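Local coordinates for protein PrgB (Enterococcus faecalis, PDB 6EVU) that promotes cell aggregation, biofilm formation and conjugation through DNA binding and compaction, and is represented here by its adhesin domain, at residues V36-K47 with P109-A119; F193-N201 with E212-F223. All coordinates share one frame; numbering follows the deposited sequence.

Overall arrangement
Both contacts lie in the adhesin domain of this antigen I/II family protein, contact 1 within the large antiparallel sheet and contact 2 between that sheet and a three-stranded one. In contact 1, strand 42-47 pairs with strand 110-115, its centre about 17 Å from the centre of the chain. Contact 2, whose centre is about 8 Å from that of the chain, packs strand 193-197 and the segment after it against 212-223. Strand 211-215 belongs to the same large sheet as contact 1. The two contact centres are about 22 Å apart and the nearest atoms about 10 Å, with no direct touch. A Tris molecule, probably from the crystallisation liquor, is bound between Ser199, Asn201 and Glu212 of contact 2.

Contact 1. Residues V36-K47 with P109-A119; sequences VVTKDTKISSIK and PVTVTYTGLNA
Ile43 CG1 comes obliquely to the Tyr114 ring, 3.5 Å from Tyr114 CE1. Phe131 meets the same ring edge-to-face, Pro153 also touches the tyrosine, and its OH is tied to the backbone oxygen of Ser150. The setting is an antiparallel strand pair, 42-47 with 110-115, in the beta sandwich of an antigen I/II family adhesin domain. On the Tyr114 side the apolar row continues with Ile43 CD1 against Val112 CG1 at 3.7 Å and Ile46 CG2 against Val110 CG1 at 3.6 Å. Tyr100, Val102 and Phe149, from strands 99-104 and 145-150 of the second sheet, cover this buried row. A beta bulge interrupts the pairing: Ser44 and Ser45 together face Thr113. Ser44 N reaches Thr113 O at 2.8 Å, Thr113 N returns a bond to Ser45 O, and the buried Ser45 N is left without a partner. The reverse face is polar and watered; one water joins Ser45 OG, Thr111 O and Thr113 OG1, another Asp40 O, Lys42 NZ and Thr115 OG1. Before strand 42-47, the type I turn Thr38-Thr41 closes over Gly116, which follows strand 110-115, and Asn118 N donates to Val36 O at 2.8 Å. Thr38 OG1 stands between its own backbone N and carbonyl carbon (chi1 81°), where it accepts from Asp40 N in an ST turn and donates to Gly116 O at 2.8 Å. Gly116 O takes a second hydroxyl, Thr41 OG1, also at 2.8 Å but from 48° above the carbonyl plane. Thr41 OG1 itself accepts an almost straight bond from Thr38 N (2.7 Å, 176° at the hydrogen), and Thr41 CG2 rests on Leu117 CD2.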
loop_
_atom_site.group_PDB
_atom_site.type_symbol
_atom_site.label_atom_id
_atom_site.label_comp_id
_atom_site.label_asym_id
_atom_site.label_seq_id
_atom_site.Cartn_x
_atom_site.Cartn_y
_atom_site.Cartn_z
ATOM N N VAL A 36 13.381 -12.140 -5.105
ATOM C CA VAL A 36 12.756 -13.317 -4.512
ATOM C C VAL A 36 11.718 -13.947 -5.436
ATOM O O VAL A 36 11.188 -15.028 -5.138
ATOM C CB VAL A 36 12.141 -12.970 -3.138
ATOM C CG1 VAL A 36 13.067 -12.077 -2.261
ATOM C CG2 VAL A 36 10.736 -12.355 -3.284
ATOM N N VAL A 37 11.453 -13.327 -6.580
ATOM C CA VAL A 37 10.483 -13.836 -7.544
ATOM C C VAL A 37 11.178 -14.849 -8.444
ATOM O O VAL A 37 12.299 -14.619 -8.910
ATOM C CB VAL A 37 9.877 -12.663 -8.335
ATOM C CG1 VAL A 37 8.778 -13.123 -9.317
ATOM C CG2 VAL A 37 9.353 -11.590 -7.354
ATOM N N THR A 38 10.565 -16.018 -8.600
ATOM C CA THR A 38 11.119 -17.089 -9.416
ATOM C C THR A 38 10.178 -17.428 -10.562
ATOM O O THR A 38 9.061 -16.919 -10.645
ATOM C CB THR A 38 11.377 -18.374 -8.619
ATOM O OG1 THR A 38 10.153 -19.107 -8.475
ATOM C CG2 THR A 38 11.971 -18.078 -7.274
ATOM N N LYS A 39 10.675 -18.311 -11.462
ATOM C CA LYS A 39 9.865 -18.788 -12.580
ATOM C C LYS A 39 8.576 -19.431 -12.105
ATOM O O LYS A 39 7.586 -19.432 -12.846
ATOM C CB LYS A 39 10.682 -19.796 -13.432
ATOM C CG LYS A 39 11.197 -21.009 -12.622
ATOM C CD LYS A 39 11.521 -22.291 -13.464
ATOM C CE LYS A 39 12.784 -22.955 -12.891
ATOM N NZ LYS A 39 12.850 -24.454 -12.920
ATOM N N ASP A 40 8.538 -19.905 -10.853
ATOM C CA ASP A 40 7.383 -20.582 -10.294
ATOM C C ASP A 40 6.545 -19.687 -9.368
ATOM O O ASP A 40 5.553 -20.167 -8.809
ATOM C CB ASP A 40 7.841 -21.819 -9.533
ATOM C CG ASP A 40 8.572 -22.803 -10.444
ATOM O OD1 ASP A 40 7.975 -23.232 -11.467
ATOM O OD2 ASP A 40 9.746 -23.109 -10.167
ATOM N N THR A 41 6.938 -18.428 -9.162
ATOM C CA THR A 41 6.169 -17.569 -8.265
ATOM C C THR A 41 4.780 -17.319 -8.847
ATOM O O THR A 41 4.642 -17.003 -10.034
ATOM C CB THR A 41 6.870 -16.222 -8.049
ATOM O OG1 THR A 41 8.149 -16.431 -7.452
ATOM C CG2 THR A 41 6.014 -15.298 -7.100
ATOM N N LYS A 42 3.751 -17.416 -8.000
ATOM C CA LYS A 42 2.375 -17.207 -8.447
ATOM C C LYS A 42 1.457 -17.158 -7.228
ATOM O O LYS A 42 1.810 -17.634 -6.142
ATOM C CB LYS A 42 1.893 -18.320 -9.366
ATOM C CG LYS A 42 1.719 -19.644 -8.650
ATOM C CD LYS A 42 0.966 -20.632 -9.546
ATOM C CE LYS A 42 0.969 -22.037 -8.971
ATOM N NZ LYS A 42 2.203 -22.851 -9.314
ATOM N N ILE A 43 0.263 -16.590 -7.426
ATOM C CA ILE A 43 -0.819 -16.781 -6.459
ATOM C C ILE A 43 -1.355 -18.194 -6.620
ATOM O O ILE A 43 -1.768 -18.582 -7.721
ATOM C CB ILE A 43 -1.941 -15.751 -6.672
ATOM C CG1 ILE A 43 -1.425 -14.343 -6.343
ATOM C CG2 ILE A 43 -3.153 -16.126 -5.806
ATOM C CD1 ILE A 43 -2.435 -13.188 -6.707
ATOM N N SER A 44 -1.306 -18.992 -5.539
ATOM C CA SER A 44 -1.856 -20.350 -5.573
ATOM C C SER A 44 -3.325 -20.416 -5.197
ATOM O O SER A 44 -4.029 -21.322 -5.670
ATOM C CB SER A 44 -1.096 -21.275 -4.627
ATOM O OG SER A 44 -1.066 -20.694 -3.336
ATOM N N SER A 45 -3.810 -19.476 -4.376
ATOM C CA SER A 45 -5.229 -19.442 -4.054
ATOM C C SER A 45 -5.583 -18.078 -3.490
ATOM O O SER A 45 -4.743 -17.359 -2.934
ATOM C CB SER A 45 -5.617 -20.524 -3.049
ATOM O OG SER A 45 -5.016 -20.245 -1.799
ATOM N N ILE A 46 -6.870 -17.759 -3.606
ATOM C CA ILE A 46 -7.456 -16.584 -2.985
ATOM C C ILE A 46 -8.717 -17.029 -2.285
ATOM O O ILE A 46 -9.623 -17.561 -2.945
ATOM C CB ILE A 46 -7.805 -15.495 -4.011
ATOM C CG1 ILE A 46 -6.545 -15.128 -4.821
ATOM C CG2 ILE A 46 -8.434 -14.273 -3.330
ATOM C CD1 ILE A 46 -6.787 -14.096 -5.951
ATOM N N LYS A 47 -8.799 -16.783 -0.978
ATOM C CA LYS A 47 -9.903 -17.321 -0.184
ATOM C C LYS A 47 -10.545 -16.211 0.614
ATOM O O LYS A 47 -9.869 -15.277 1.090
ATOM C CB LYS A 47 -9.449 -18.449 0.783
ATOM C CG LYS A 47 -9.006 -19.700 0.091
ATOM C CD LYS A 47 -10.193 -20.592 -0.208
ATOM C CE LYS A 47 -9.752 -21.895 -0.847
ATOM N NZ LYS A 47 -9.237 -21.694 -2.239
ATOM N N PRO A 109 -12.135 -10.843 5.562
ATOM C CA PRO A 109 -10.722 -10.787 5.153
ATOM C C PRO A 109 -10.452 -11.776 4.032
ATOM O O PRO A 109 -11.033 -12.856 3.990
ATOM C CB PRO A 109 -9.946 -11.159 6.426
ATOM C CG PRO A 109 -10.982 -11.772 7.349
ATOM C CD PRO A 109 -12.330 -11.281 6.962
ATOM N N VAL A 110 -9.624 -11.353 3.076
ATOM C CA VAL A 110 -9.323 -12.150 1.891
ATOM C C VAL A 110 -7.871 -12.575 1.997
ATOM O O VAL A 110 -6.967 -11.733 2.154
ATOM C CB VAL A 110 -9.576 -11.330 0.620
ATOM C CG1 VAL A 110 -9.064 -12.105 -0.586
ATOM C CG2 VAL A 110 -11.088 -11.016 0.578
ATOM N N THR A 111 -7.622 -13.873 1.948
ATOM C CA THR A 111 -6.236 -14.358 2.071
ATOM C C THR A 111 -5.723 -14.700 0.680
ATOM O O THR A 111 -6.271 -15.594 0.023
ATOM C CB THR A 111 -6.165 -15.586 2.989
ATOM O OG1 THR A 111 -6.700 -15.265 4.298
ATOM C CG2 THR A 111 -4.734 -16.151 3.108
ATOM N N VAL A 112 -4.648 -14.005 0.250
ATOM C CA VAL A 112 -3.958 -14.277 -1.014
ATOM C C VAL A 112 -2.682 -15.048 -0.690
ATOM O O VAL A 112 -1.799 -14.535 -0.006
ATOM C CB VAL A 112 -3.624 -12.955 -1.733
ATOM C CG1 VAL A 112 -2.847 -13.219 -3.063
ATOM C CG2 VAL A 112 -4.874 -12.079 -1.915
ATOM N N THR A 113 -2.550 -16.262 -1.199
ATOM C CA THR A 113 -1.366 -17.070 -0.935
ATOM C C THR A 113 -0.441 -17.066 -2.148
ATOM O O THR A 113 -0.874 -17.327 -3.267
ATOM C CB THR A 113 -1.787 -18.498 -0.596
ATOM O OG1 THR A 113 -2.615 -18.474 0.584
ATOM C CG2 THR A 113 -0.571 -19.360 -0.331
ATOM N N TYR A 114 0.826 -16.769 -1.920
ATOM C CA TYR A 114 1.870 -16.917 -2.932
ATOM C C TYR A 114 2.672 -18.167 -2.635
ATOM O O TYR A 114 3.056 -18.410 -1.479
ATOM C CB TYR A 114 2.823 -15.717 -2.944
ATOM C CG TYR A 114 2.157 -14.424 -3.394
ATOM C CD1 TYR A 114 2.154 -14.104 -4.739
ATOM C CD2 TYR A 114 1.616 -13.528 -2.476
ATOM C CE1 TYR A 114 1.550 -12.950 -5.189
ATOM C CE2 TYR A 114 1.015 -12.339 -2.902
ATOM C CZ TYR A 114 0.975 -12.061 -4.273
ATOM O OH TYR A 114 0.406 -10.901 -4.783
ATOM N N THR A 115 2.982 -18.948 -3.687
ATOM C CA THR A 115 3.969 -20.015 -3.553
ATOM C C THR A 115 5.097 -19.785 -4.550
ATOM O O THR A 115 5.056 -18.863 -5.374
ATOM C CB THR A 115 3.344 -21.393 -3.793
ATOM O OG1 THR A 115 2.718 -21.375 -5.082
ATOM C CG2 THR A 115 2.285 -21.663 -2.757
ATOM N N GLY A 116 6.117 -20.614 -4.441
ATOM C CA GLY A 116 7.247 -20.536 -5.343
ATOM C C GLY A 116 8.142 -19.342 -5.139
ATOM O O GLY A 116 8.704 -18.839 -6.113
ATOM N N LEU A 117 8.294 -18.865 -3.907
ATOM C CA LEU A 117 9.160 -17.728 -3.624
ATOM C C LEU A 117 10.582 -18.152 -3.281
ATOM O O LEU A 117 10.847 -19.279 -2.859
ATOM C CB LEU A 117 8.626 -16.940 -2.428
ATOM C CG LEU A 117 7.180 -16.499 -2.511
ATOM C CD1 LEU A 117 6.748 -15.823 -1.174
ATOM C CD2 LEU A 117 6.999 -15.589 -3.682
ATOM N N ASN A 118 11.498 -17.196 -3.388
ATOM C CA ASN A 118 12.853 -17.411 -2.898
ATOM C C ASN A 118 13.294 -16.216 -2.061
ATOM O O ASN A 118 14.312 -15.567 -2.302
ATOM C CB ASN A 118 13.791 -17.715 -4.067
ATOM C CG ASN A 118 15.186 -18.044 -3.602
ATOM O OD1 ASN A 118 15.349 -18.772 -2.629
ATOM N ND2 ASN A 118 16.188 -17.580 -4.328
ATOM N N ALA A 119 12.469 -15.888 -1.079
ATOM C CA ALA A 119 12.732 -14.834 -0.115
ATOM C C ALA A 119 13.568 -15.406 1.021
ATOM O O ALA A 119 13.927 -16.593 1.025
ATOM C CB ALA A 119 11.411 -14.242 0.366
HETATM O O HOH W 1 4.311 -22.131 -7.101
HETATM O O HOH W 2 -5.307 -18.252 0.147
#

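Contact 2. Residues F193-N201 with E212-F223; sequences FAYALSSLN and EFVSDFGANNAF. With TRS (2-amino-2-hydroxymethyl-propane-1,3-diol), chain C.
Tyr195 and Asn221 cross at about a right angle, their ring and amide planes 59° apart. With Tyr195 CG between the backbone N and the carbonyl carbon (chi1 48°), the far end of the ring comes nearer to 212-223 than its CB does. Tyr195 OH donates to Asn221 OD1 at 2.8 Å, in the carbonyl plane and on a lone pair. OD1 also accepts from Ser281 N, while ND2 binds Ala219 O and Arg279 O, which fixes the amide flip. Tyr195 slides past Phe217 in the opposite direction, putting its OH at that ring's edge, 3.4 Å from Phe217 CE2. Leu197 and Phe217 point at each other from opposite directions, Leu197 CD1 at the ring edge, 3.4 Å from Phe217 CZ. Phe223 CB lies over one face, offset toward the rim.

Two sheets of the adhesin fold meet where Leu197 CD2 packs on Val214 CG1 at 4.0 Å: strand 193-197 edges a three-stranded sheet, and Val214, its CG2 at the Phe217 ring edge, belongs to the large one. The type II turn Gly218-Asn221 leads into strand 221-225, the other edge of that three-stranded sheet. Leu200 centres an inverse gamma turn, after which Asn201 O accepts from Glu212 N, nearly along the C=O axis.

Asn201 OD1 and the Glu212 carboxylate, all acceptors, face a Tris molecule. Its N donates to Asn201 OD1 at 2.8 Å, to Glu212 OE1 at 3.0 Å and to Ser199 OG. Asp260 and Trp301 N also bind Tris, whose O3 donates to Glu212 OE2 at 2.7 Å.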
loop_
_atom_site.group_PDB
_atom_site.type_symbol
_atom_site.label_atom_id
_atom_site.label_comp_id
_atom_site.label_asym_id
_atom_site.label_seq_id
_atom_site.Cartn_x
_atom_site.Cartn_y
_atom_site.Cartn_z
ATOM N N PHE A 193 11.980 -7.123 11.319
ATOM C CA PHE A 193 11.631 -6.961 9.910
ATOM C C PHE A 193 11.591 -5.484 9.576
ATOM O O PHE A 193 11.088 -4.667 10.363
ATOM C CB PHE A 193 10.235 -7.514 9.623
ATOM C CG PHE A 193 10.129 -8.993 9.642
ATOM C CD1 PHE A 193 11.247 -9.818 9.557
ATOM C CD2 PHE A 193 8.881 -9.581 9.751
ATOM C CE1 PHE A 193 11.083 -11.223 9.541
ATOM C CE2 PHE A 193 8.738 -10.964 9.724
ATOM C CZ PHE A 193 9.791 -11.773 9.644
ATOM N N ALA A 194 12.079 -5.140 8.396
ATOM C CA ALA A 194 11.934 -3.788 7.884
ATOM C C ALA A 194 11.280 -3.843 6.509
ATOM O O ALA A 194 11.689 -4.624 5.633
ATOM C CB ALA A 194 13.290 -3.059 7.836
ATOM N N TYR A 195 10.305 -2.977 6.299
ATOM C CA TYR A 195 9.604 -2.948 5.028
ATOM C C TYR A 195 9.377 -1.512 4.601
ATOM O O TYR A 195 9.369 -0.597 5.429
ATOM C CB TYR A 195 8.258 -3.670 5.083
ATOM C CG TYR A 195 7.322 -3.342 6.256
ATOM C CD1 TYR A 195 7.480 -3.928 7.512
ATOM C CD2 TYR A 195 6.265 -2.473 6.066
ATOM C CE1 TYR A 195 6.557 -3.606 8.583
ATOM C CE2 TYR A 195 5.343 -2.177 7.070
ATOM C CZ TYR A 195 5.500 -2.739 8.314
ATOM O OH TYR A 195 4.583 -2.450 9.280
ATOM N N ALA A 196 9.263 -1.323 3.288
ATOM C CA ALA A 196 9.144 0.007 2.723
ATOM C C ALA A 196 7.693 0.472 2.742
ATOM O O ALA A 196 6.755 -0.311 2.548
ATOM C CB ALA A 196 9.640 0.009 1.285
ATOM N N LEU A 197 7.502 1.770 2.918
ATOM C CA LEU A 197 6.196 2.384 2.725
ATOM C C LEU A 197 6.559 3.478 1.739
ATOM O O LEU A 197 7.173 4.487 2.120
ATOM C CB LEU A 197 5.600 2.926 4.021
ATOM C CG LEU A 197 5.573 1.802 5.063
ATOM C CD1 LEU A 197 5.508 2.350 6.448
ATOM C CD2 LEU A 197 4.433 0.883 4.734
ATOM N N SER A 198 6.253 3.253 0.469
ATOM C CA SER A 198 6.754 4.081 -0.612
ATOM C C SER A 198 5.626 4.693 -1.419
ATOM O O SER A 198 4.446 4.360 -1.241
ATOM C CB SER A 198 7.666 3.277 -1.546
ATOM O OG SER A 198 8.853 2.949 -0.837
ATOM N N SER A 199 6.039 5.620 -2.282
ATOM C CA SER A 199 5.165 6.190 -3.287
ATOM C C SER A 199 3.896 6.752 -2.644
ATOM O O SER A 199 2.754 6.493 -3.088
ATOM C CB SER A 199 4.846 5.127 -4.338
ATOM O OG SER A 199 4.308 5.693 -5.511
ATOM N N LEU A 200 4.034 7.452 -1.514
ATOM C CA LEU A 200 2.818 7.974 -0.871
ATOM C C LEU A 200 2.650 9.411 -1.351
ATOM O O LEU A 200 3.068 10.372 -0.697
ATOM C CB LEU A 200 2.859 7.862 0.654
ATOM C CG LEU A 200 3.039 6.429 1.170
ATOM C CD1 LEU A 200 3.283 6.406 2.676
ATOM C CD2 LEU A 200 1.783 5.629 0.797
ATOM N N ASN A 201 2.081 9.547 -2.548
ATOM C CA ASN A 201 1.921 10.858 -3.154
ATOM C C ASN A 201 0.749 11.608 -2.516
ATOM O O ASN A 201 -0.167 11.021 -1.932
ATOM C CB ASN A 201 1.645 10.759 -4.655
ATOM C CG ASN A 201 0.366 9.954 -4.966
ATOM O OD1 ASN A 201 0.301 8.759 -4.692
ATOM N ND2 ASN A 201 -0.658 10.622 -5.483
ATOM N N GLU A 212 -2.319 9.654 -0.397
ATOM C CA GLU A 212 -2.117 8.254 -0.003
ATOM C C GLU A 212 -1.368 8.222 1.330
ATOM O O GLU A 212 -0.465 9.049 1.568
ATOM C CB GLU A 212 -1.367 7.470 -1.089
ATOM C CG GLU A 212 -2.011 7.659 -2.434
ATOM C CD GLU A 212 -1.631 6.626 -3.464
ATOM O OE1 GLU A 212 -0.696 5.833 -3.219
ATOM O OE2 GLU A 212 -2.232 6.652 -4.564
ATOM N N PHE A 213 -1.796 7.320 2.229
ATOM C CA PHE A 213 -1.268 7.237 3.598
ATOM C C PHE A 213 -1.073 5.790 4.023
ATOM O O PHE A 213 -1.571 4.853 3.378
ATOM C CB PHE A 213 -2.216 7.916 4.622
ATOM C CG PHE A 213 -3.581 7.233 4.753
ATOM C CD1 PHE A 213 -3.779 6.200 5.662
ATOM C CD2 PHE A 213 -4.657 7.683 3.989
ATOM C CE1 PHE A 213 -5.005 5.593 5.798
ATOM C CE2 PHE A 213 -5.916 7.098 4.132
ATOM C CZ PHE A 213 -6.097 6.052 5.019
ATOM N N VAL A 214 -0.351 5.620 5.139
ATOM C CA VAL A 214 -0.381 4.422 5.954
ATOM C C VAL A 214 -0.774 4.799 7.375
ATOM O O VAL A 214 -0.636 5.949 7.786
ATOM C CB VAL A 214 0.977 3.704 5.927
ATOM C CG1 VAL A 214 1.216 3.171 4.528
ATOM C CG2 VAL A 214 2.173 4.680 6.384
ATOM N N SER A 215 -1.311 3.830 8.119
ATOM C CA SER A 215 -1.812 4.107 9.468
ATOM C C SER A 215 -1.998 2.784 10.203
ATOM O O SER A 215 -1.828 1.702 9.620
ATOM C CB SER A 215 -3.132 4.881 9.419
ATOM O OG SER A 215 -4.110 4.023 8.853
ATOM N N ASP A 216 -2.423 2.883 11.476
ATOM C CA ASP A 216 -2.866 1.735 12.264
ATOM C C ASP A 216 -1.844 0.598 12.215
ATOM O O ASP A 216 -2.157 -0.569 11.964
ATOM C CB ASP A 216 -4.240 1.270 11.814
ATOM C CG ASP A 216 -5.237 2.398 11.823
ATOM O OD1 ASP A 216 -5.493 2.910 12.923
ATOM O OD2 ASP A 216 -5.699 2.802 10.730
ATOM N N PHE A 217 -0.607 0.955 12.532
ATOM C CA PHE A 217 0.419 -0.071 12.578
ATOM C C PHE A 217 0.051 -1.061 13.675
ATOM O O PHE A 217 -0.372 -0.661 14.761
ATOM C CB PHE A 217 1.790 0.585 12.777
ATOM C CG PHE A 217 2.319 1.151 11.481
ATOM C CD1 PHE A 217 1.858 2.372 10.998
ATOM C CD2 PHE A 217 3.116 0.362 10.655
ATOM C CE1 PHE A 217 2.265 2.838 9.732
ATOM C CE2 PHE A 217 3.566 0.822 9.385
ATOM C CZ PHE A 217 3.149 2.063 8.933
ATOM N N GLY A 218 0.056 -2.350 13.339
ATOM C CA GLY A 218 -0.422 -3.364 14.250
ATOM C C GLY A 218 0.534 -3.585 15.409
ATOM O O GLY A 218 1.569 -2.913 15.582
ATOM N N ALA A 219 0.148 -4.541 16.248
ATOM C CA ALA A 219 0.978 -4.872 17.414
ATOM C C ALA A 219 2.399 -5.146 16.945
ATOM O O ALA A 219 2.578 -5.703 15.874
ATOM C CB ALA A 219 0.417 -6.103 18.133
ATOM N N ASN A 220 3.401 -4.701 17.719
ATOM C CA ASN A 220 4.810 -4.957 17.375
ATOM C C ASN A 220 5.259 -4.324 16.052
ATOM O O ASN A 220 6.380 -4.619 15.594
ATOM C CB ASN A 220 5.102 -6.465 17.308
ATOM C CG ASN A 220 4.437 -7.237 18.443
ATOM O OD1 ASN A 220 4.616 -6.921 19.603
ATOM N ND2 ASN A 220 3.616 -8.217 18.087
ATOM N N ASN A 221 4.449 -3.452 15.435
ATOM C CA ASN A 221 4.860 -2.701 14.244
ATOM C C ASN A 221 4.982 -1.208 14.546
ATOM O O ASN A 221 4.260 -0.665 15.377
ATOM C CB ASN A 221 3.865 -2.850 13.071
ATOM C CG ASN A 221 3.870 -4.245 12.414
ATOM O OD1 ASN A 221 4.224 -4.376 11.231
ATOM N ND2 ASN A 221 3.463 -5.270 13.153
ATOM N N ALA A 222 5.877 -0.522 13.844
ATOM C CA ALA A 222 5.945 0.929 13.995
ATOM C C ALA A 222 6.400 1.598 12.704
ATOM O O ALA A 222 7.225 1.053 11.955
ATOM C CB ALA A 222 6.867 1.338 15.148
ATOM N N PHE A 223 5.871 2.805 12.472
ATOM C CA PHE A 223 6.326 3.664 11.389
ATOM C C PHE A 223 7.563 4.462 11.826
ATOM O O PHE A 223 7.650 4.947 12.960
ATOM C CB PHE A 223 5.207 4.608 10.961
ATOM C CG PHE A 223 5.605 5.600 9.881
ATOM C CD1 PHE A 223 6.329 6.759 10.200
ATOM C CD2 PHE A 223 5.227 5.408 8.573
ATOM C CE1 PHE A 223 6.666 7.674 9.211
ATOM C CE2 PHE A 223 5.569 6.314 7.583
ATOM C CZ PHE A 223 6.301 7.451 7.905
HETATM C C TRS C . 0.906 5.768 -6.740
HETATM C C1 TRS C . 1.718 6.644 -7.738
HETATM C C2 TRS C . 1.351 4.302 -6.784
HETATM C C3 TRS C . -0.610 5.874 -7.053
HETATM N N TRS C . 1.225 6.272 -5.416
HETATM O O1 TRS C . 1.315 7.972 -7.413
HETATM O O2 TRS C . 2.739 4.186 -6.615
HETATM O O3 TRS C . -1.254 4.831 -6.278
HETATM O O HOH W 3 1.238 11.180 1.378
#